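Local coordinates for protein MATE family efflux transporter (Vibrio cholerae, PDB 6IDP) that probably exports drugs and other toxic compounds across the bacterial inner membrane as a MATE-family transporter whose conformation changes in response to protons, at residues L93-G98 and G144-F149. Residues are numbered along the deposited sequence; the frame is centred on the assembly and turned at random.
Sequences LVIVIG and GAMLYF. With OLC ((2R)-2,3-dihydroxypropyl (9Z)-octadec-9-enoate), chain B.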
ATOM      1  N   LEU A  93       6.944  13.444 -17.027  1.00 29.85           N
ATOM      2  CA  LEU A  93       5.503  13.659 -17.142  1.00 34.17           C
ATOM      3  C   LEU A  93       4.768  13.245 -15.868  1.00 36.64           C
ATOM      4  O   LEU A  93       3.839  13.925 -15.433  1.00 27.87           O
ATOM      5  CB  LEU A  93       4.935  12.897 -18.343  1.00 33.46           C
ATOM      6  CG  LEU A  93       3.425  13.035 -18.563  1.00 37.91           C
ATOM      7  CD1 LEU A  93       3.046  14.478 -18.878  1.00 36.58           C
ATOM      8  CD2 LEU A  93       2.930  12.097 -19.653  1.00 31.99           C
ATOM      9  N   VAL A  94       5.192  12.130 -15.277  1.00 22.60           N
ATOM     10  CA  VAL A  94       4.584  11.624 -14.049  1.00 32.35           C
ATOM     11  C   VAL A  94       4.762  12.605 -12.888  1.00 32.44           C
ATOM     12  O   VAL A  94       3.822  12.872 -12.139  1.00 31.92           O
ATOM     13  CB  VAL A  94       5.175  10.257 -13.661  1.00 30.98           C
ATOM     14  CG1 VAL A  94       4.756   9.870 -12.250  1.00 35.64           C
ATOM     15  CG2 VAL A  94       4.739   9.196 -14.659  1.00 31.34           C
ATOM     16  N   ILE A  95       5.971  13.141 -12.755  1.00 32.20           N
ATOM     17  CA  ILE A  95       6.274  14.128 -11.724  1.00 33.24           C
ATOM     18  C   ILE A  95       5.377  15.358 -11.865  1.00 32.24           C
ATOM     19  O   ILE A  95       4.861  15.880 -10.874  1.00 33.01           O
ATOM     20  CB  ILE A  95       7.758  14.559 -11.777  1.00 30.15           C
ATOM     21  CG1 ILE A  95       8.674  13.363 -11.508  1.00 28.29           C
ATOM     22  CG2 ILE A  95       8.036  15.653 -10.768  1.00 31.32           C
ATOM     23  CD1 ILE A  95       8.430  12.696 -10.170  1.00 25.97           C
ATOM     24  N   VAL A  96       5.180  15.804 -13.103  1.00 32.75           N
ATOM     25  CA  VAL A  96       4.346  16.969 -13.382  1.00 32.08           C
ATOM     26  C   VAL A  96       2.866  16.679 -13.114  1.00 38.68           C
ATOM     27  O   VAL A  96       2.181  17.475 -12.472  1.00 37.06           O
ATOM     28  CB  VAL A  96       4.537  17.446 -14.836  1.00 26.94           C
ATOM     29  CG1 VAL A  96       3.469  18.454 -15.224  1.00 27.28           C
ATOM     30  CG2 VAL A  96       5.928  18.040 -15.013  1.00 25.44           C
ATOM     31  N   ILE A  97       2.388  15.535 -13.597  1.00 39.60           N
ATOM     32  CA  ILE A  97       1.011  15.099 -13.369  1.00 42.73           C
ATOM     33  C   ILE A  97       0.695  14.979 -11.881  1.00 36.55           C
ATOM     34  O   ILE A  97      -0.325  15.481 -11.408  1.00 34.76           O
ATOM     35  CB  ILE A  97       0.728  13.735 -14.045  1.00 53.53           C
ATOM     36  CG1 ILE A  97       0.698  13.887 -15.565  1.00 58.25           C
ATOM     37  CG2 ILE A  97      -0.584  13.142 -13.545  1.00 54.68           C
ATOM     38  CD1 ILE A  97      -0.331  14.877 -16.058  1.00 61.86           C
ATOM     39  N   GLY A  98       1.574  14.305 -11.150  1.00 27.92           N
ATOM     40  CA  GLY A  98       1.391  14.121  -9.725  1.00 30.58           C
ATOM     41  C   GLY A  98       1.458  15.434  -8.971  1.00 31.59           C
ATOM     42  O   GLY A  98       0.663  15.675  -8.064  1.00 30.75           O
ATOM     43  N   GLY A 144       4.837  14.207   0.588  1.00 33.08           N
ATOM     44  CA  GLY A 144       4.944  12.760   0.654  1.00 31.56           C
ATOM     45  C   GLY A 144       4.601  12.085  -0.661  1.00 32.82           C
ATOM     46  O   GLY A 144       5.252  11.120  -1.062  1.00 36.03           O
ATOM     47  N   ALA A 145       3.573  12.597  -1.330  1.00 33.59           N
ATOM     48  CA  ALA A 145       3.159  12.073  -2.626  1.00 32.73           C
ATOM     49  C   ALA A 145       4.265  12.247  -3.664  1.00 35.58           C
ATOM     50  O   ALA A 145       4.541  11.334  -4.439  1.00 38.19           O
ATOM     51  CB  ALA A 145       1.883  12.756  -3.090  1.00 27.13           C
ATOM     52  N   MET A 146       4.894  13.421  -3.665  1.00 29.37           N
ATOM     53  CA  MET A 146       5.966  13.728  -4.605  1.00 27.46           C
ATOM     54  C   MET A 146       7.189  12.845  -4.394  1.00 28.07           C
ATOM     55  O   MET A 146       7.793  12.376  -5.360  1.00 27.81           O
ATOM     56  CB  MET A 146       6.374  15.198  -4.497  1.00 24.56           C
ATOM     57  CG  MET A 146       5.299  16.173  -4.919  1.00 31.87           C
ATOM     58  SD  MET A 146       4.671  15.840  -6.574  1.00 48.87           S
ATOM     59  CE  MET A 146       6.175  15.931  -7.546  1.00 28.87           C
ATOM     60  N   LEU A 147       7.562  12.640  -3.134  1.00 21.83           N
ATOM     61  CA  LEU A 147       8.662  11.741  -2.807  1.00 33.50           C
ATOM     62  C   LEU A 147       8.333  10.332  -3.293  1.00 34.18           C
ATOM     63  O   LEU A 147       9.191   9.635  -3.834  1.00 34.13           O
ATOM     64  CB  LEU A 147       8.943  11.743  -1.302  1.00 29.78           C
ATOM     65  CG  LEU A 147      10.112  10.891  -0.800  1.00 24.45           C
ATOM     66  CD1 LEU A 147      11.403  11.273  -1.509  1.00 22.94           C
ATOM     67  CD2 LEU A 147      10.276  11.025   0.706  1.00 24.11           C
ATOM     68  N   TYR A 148       7.077   9.929  -3.112  1.00 31.73           N
ATOM     69  CA  TYR A 148       6.623   8.616  -3.549  1.00 29.87           C
ATOM     70  C   TYR A 148       6.698   8.472  -5.071  1.00 30.96           C
ATOM     71  O   TYR A 148       7.030   7.401  -5.582  1.00 29.95           O
ATOM     72  CB  TYR A 148       5.194   8.350  -3.064  1.00 28.39           C
ATOM     73  CG  TYR A 148       4.701   6.956  -3.391  1.00 36.80           C
ATOM     74  CD1 TYR A 148       5.052   5.873  -2.596  1.00 39.52           C
ATOM     75  CD2 TYR A 148       3.893   6.720  -4.497  1.00 33.37           C
ATOM     76  CE1 TYR A 148       4.613   4.595  -2.889  1.00 37.03           C
ATOM     77  CE2 TYR A 148       3.446   5.443  -4.799  1.00 32.04           C
ATOM     78  CZ  TYR A 148       3.810   4.386  -3.990  1.00 36.45           C
ATOM     79  OH  TYR A 148       3.371   3.114  -4.280  1.00 41.04           O
ATOM     80  N   PHE A 149       6.388   9.547  -5.789  1.00 28.55           N
ATOM     81  CA  PHE A 149       6.447   9.527  -7.247  1.00 26.80           C
ATOM     82  C   PHE A 149       7.888   9.381  -7.731  1.00 25.75           C
ATOM     83  O   PHE A 149       8.150   8.690  -8.715  1.00 29.00           O
ATOM     84  CB  PHE A 149       5.809  10.790  -7.835  1.00 27.70           C
ATOM     85  CG  PHE A 149       4.347  10.941  -7.512  1.00 30.30           C
ATOM     86  CD1 PHE A 149       3.524   9.828  -7.406  1.00 31.38           C
ATOM     87  CD2 PHE A 149       3.796  12.199  -7.304  1.00 29.15           C
ATOM     88  CE1 PHE A 149       2.177   9.969  -7.104  1.00 34.82           C
ATOM     89  CE2 PHE A 149       2.451  12.345  -6.997  1.00 26.63           C
ATOM     90  CZ  PHE A 149       1.642  11.233  -6.901  1.00 32.52           C
TER
HETATM   91  C18 OLC B 501       8.027   8.092   1.797  1.00 54.74           C
HETATM   92  C10 OLC B 501       2.632   3.612   1.149  1.00 69.11           C
HETATM   93  C9  OLC B 501       2.736   2.370   0.635  1.00 67.69           C
HETATM   94  C17 OLC B 501       6.782   7.924   0.954  1.00 57.25           C
HETATM   95  C11 OLC B 501       2.267   4.780   0.260  1.00 69.06           C
HETATM   96  C8  OLC B 501       2.489   2.128  -0.838  1.00 66.55           C
HETATM   97  C16 OLC B 501       5.768   8.983   1.329  1.00 62.56           C
HETATM   98  C12 OLC B 501       2.404   6.076   1.032  1.00 71.69           C
HETATM   99  C15 OLC B 501       4.363   8.449   1.141  1.00 65.63           C
HETATM  100  C13 OLC B 501       3.752   6.116   1.719  1.00 73.65           C
HETATM  101  C14 OLC B 501       4.012   7.503   2.269  1.00 71.61           C
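Two nearly antiparallel transmembrane helices of the MATE transporter bundle pack where F149 and M146 of 144-149 meet G98 and I95 of 93-98. The axes of the two segments approach to 9.8 Å, with 165° between their N-to-C directions. G98 presents bare backbone, and the F149 ring comes up to it obliquely, CE2 lying 3.4 Å from G98 CA. CG of F149 sits anti to its carbonyl carbon (chi1 -62°), and its side chain sets out toward 93-98. On one ring face lies A145 O, 3.0 Å above the plane and shifted toward the rim; at the ring edge, in plane, is M146 SD. That sulfur also lies 4.0 Å from G98 C. Bends at chi2 and chi3 curl the methionine chain toward 93-98, where CE touches I95 CG2 at 3.7 Å and I95 O at 3.6 Å. The other branch of I95 sends CD1 to F149 CB, 4.0 Å away, the two side chains running past each other in opposite senses. No hydrogen bond crosses; the contact is apolar, as befits helices 84-111 and 124-156 within the membrane bundle of a MATE transporter, and all four touching residues are buried. Helix 54-80 adjoins the pair, with L67 against F149 and T71 against V94, while I204 of helix 189-213 touches M146. Away from 93-98, an OLC monoolein chain lies along 144-149: its C16 comes within 3.2 Å of G144 O, its C18 reaches L147 CD2, and its C8 approaches the Y148 ring obliquely.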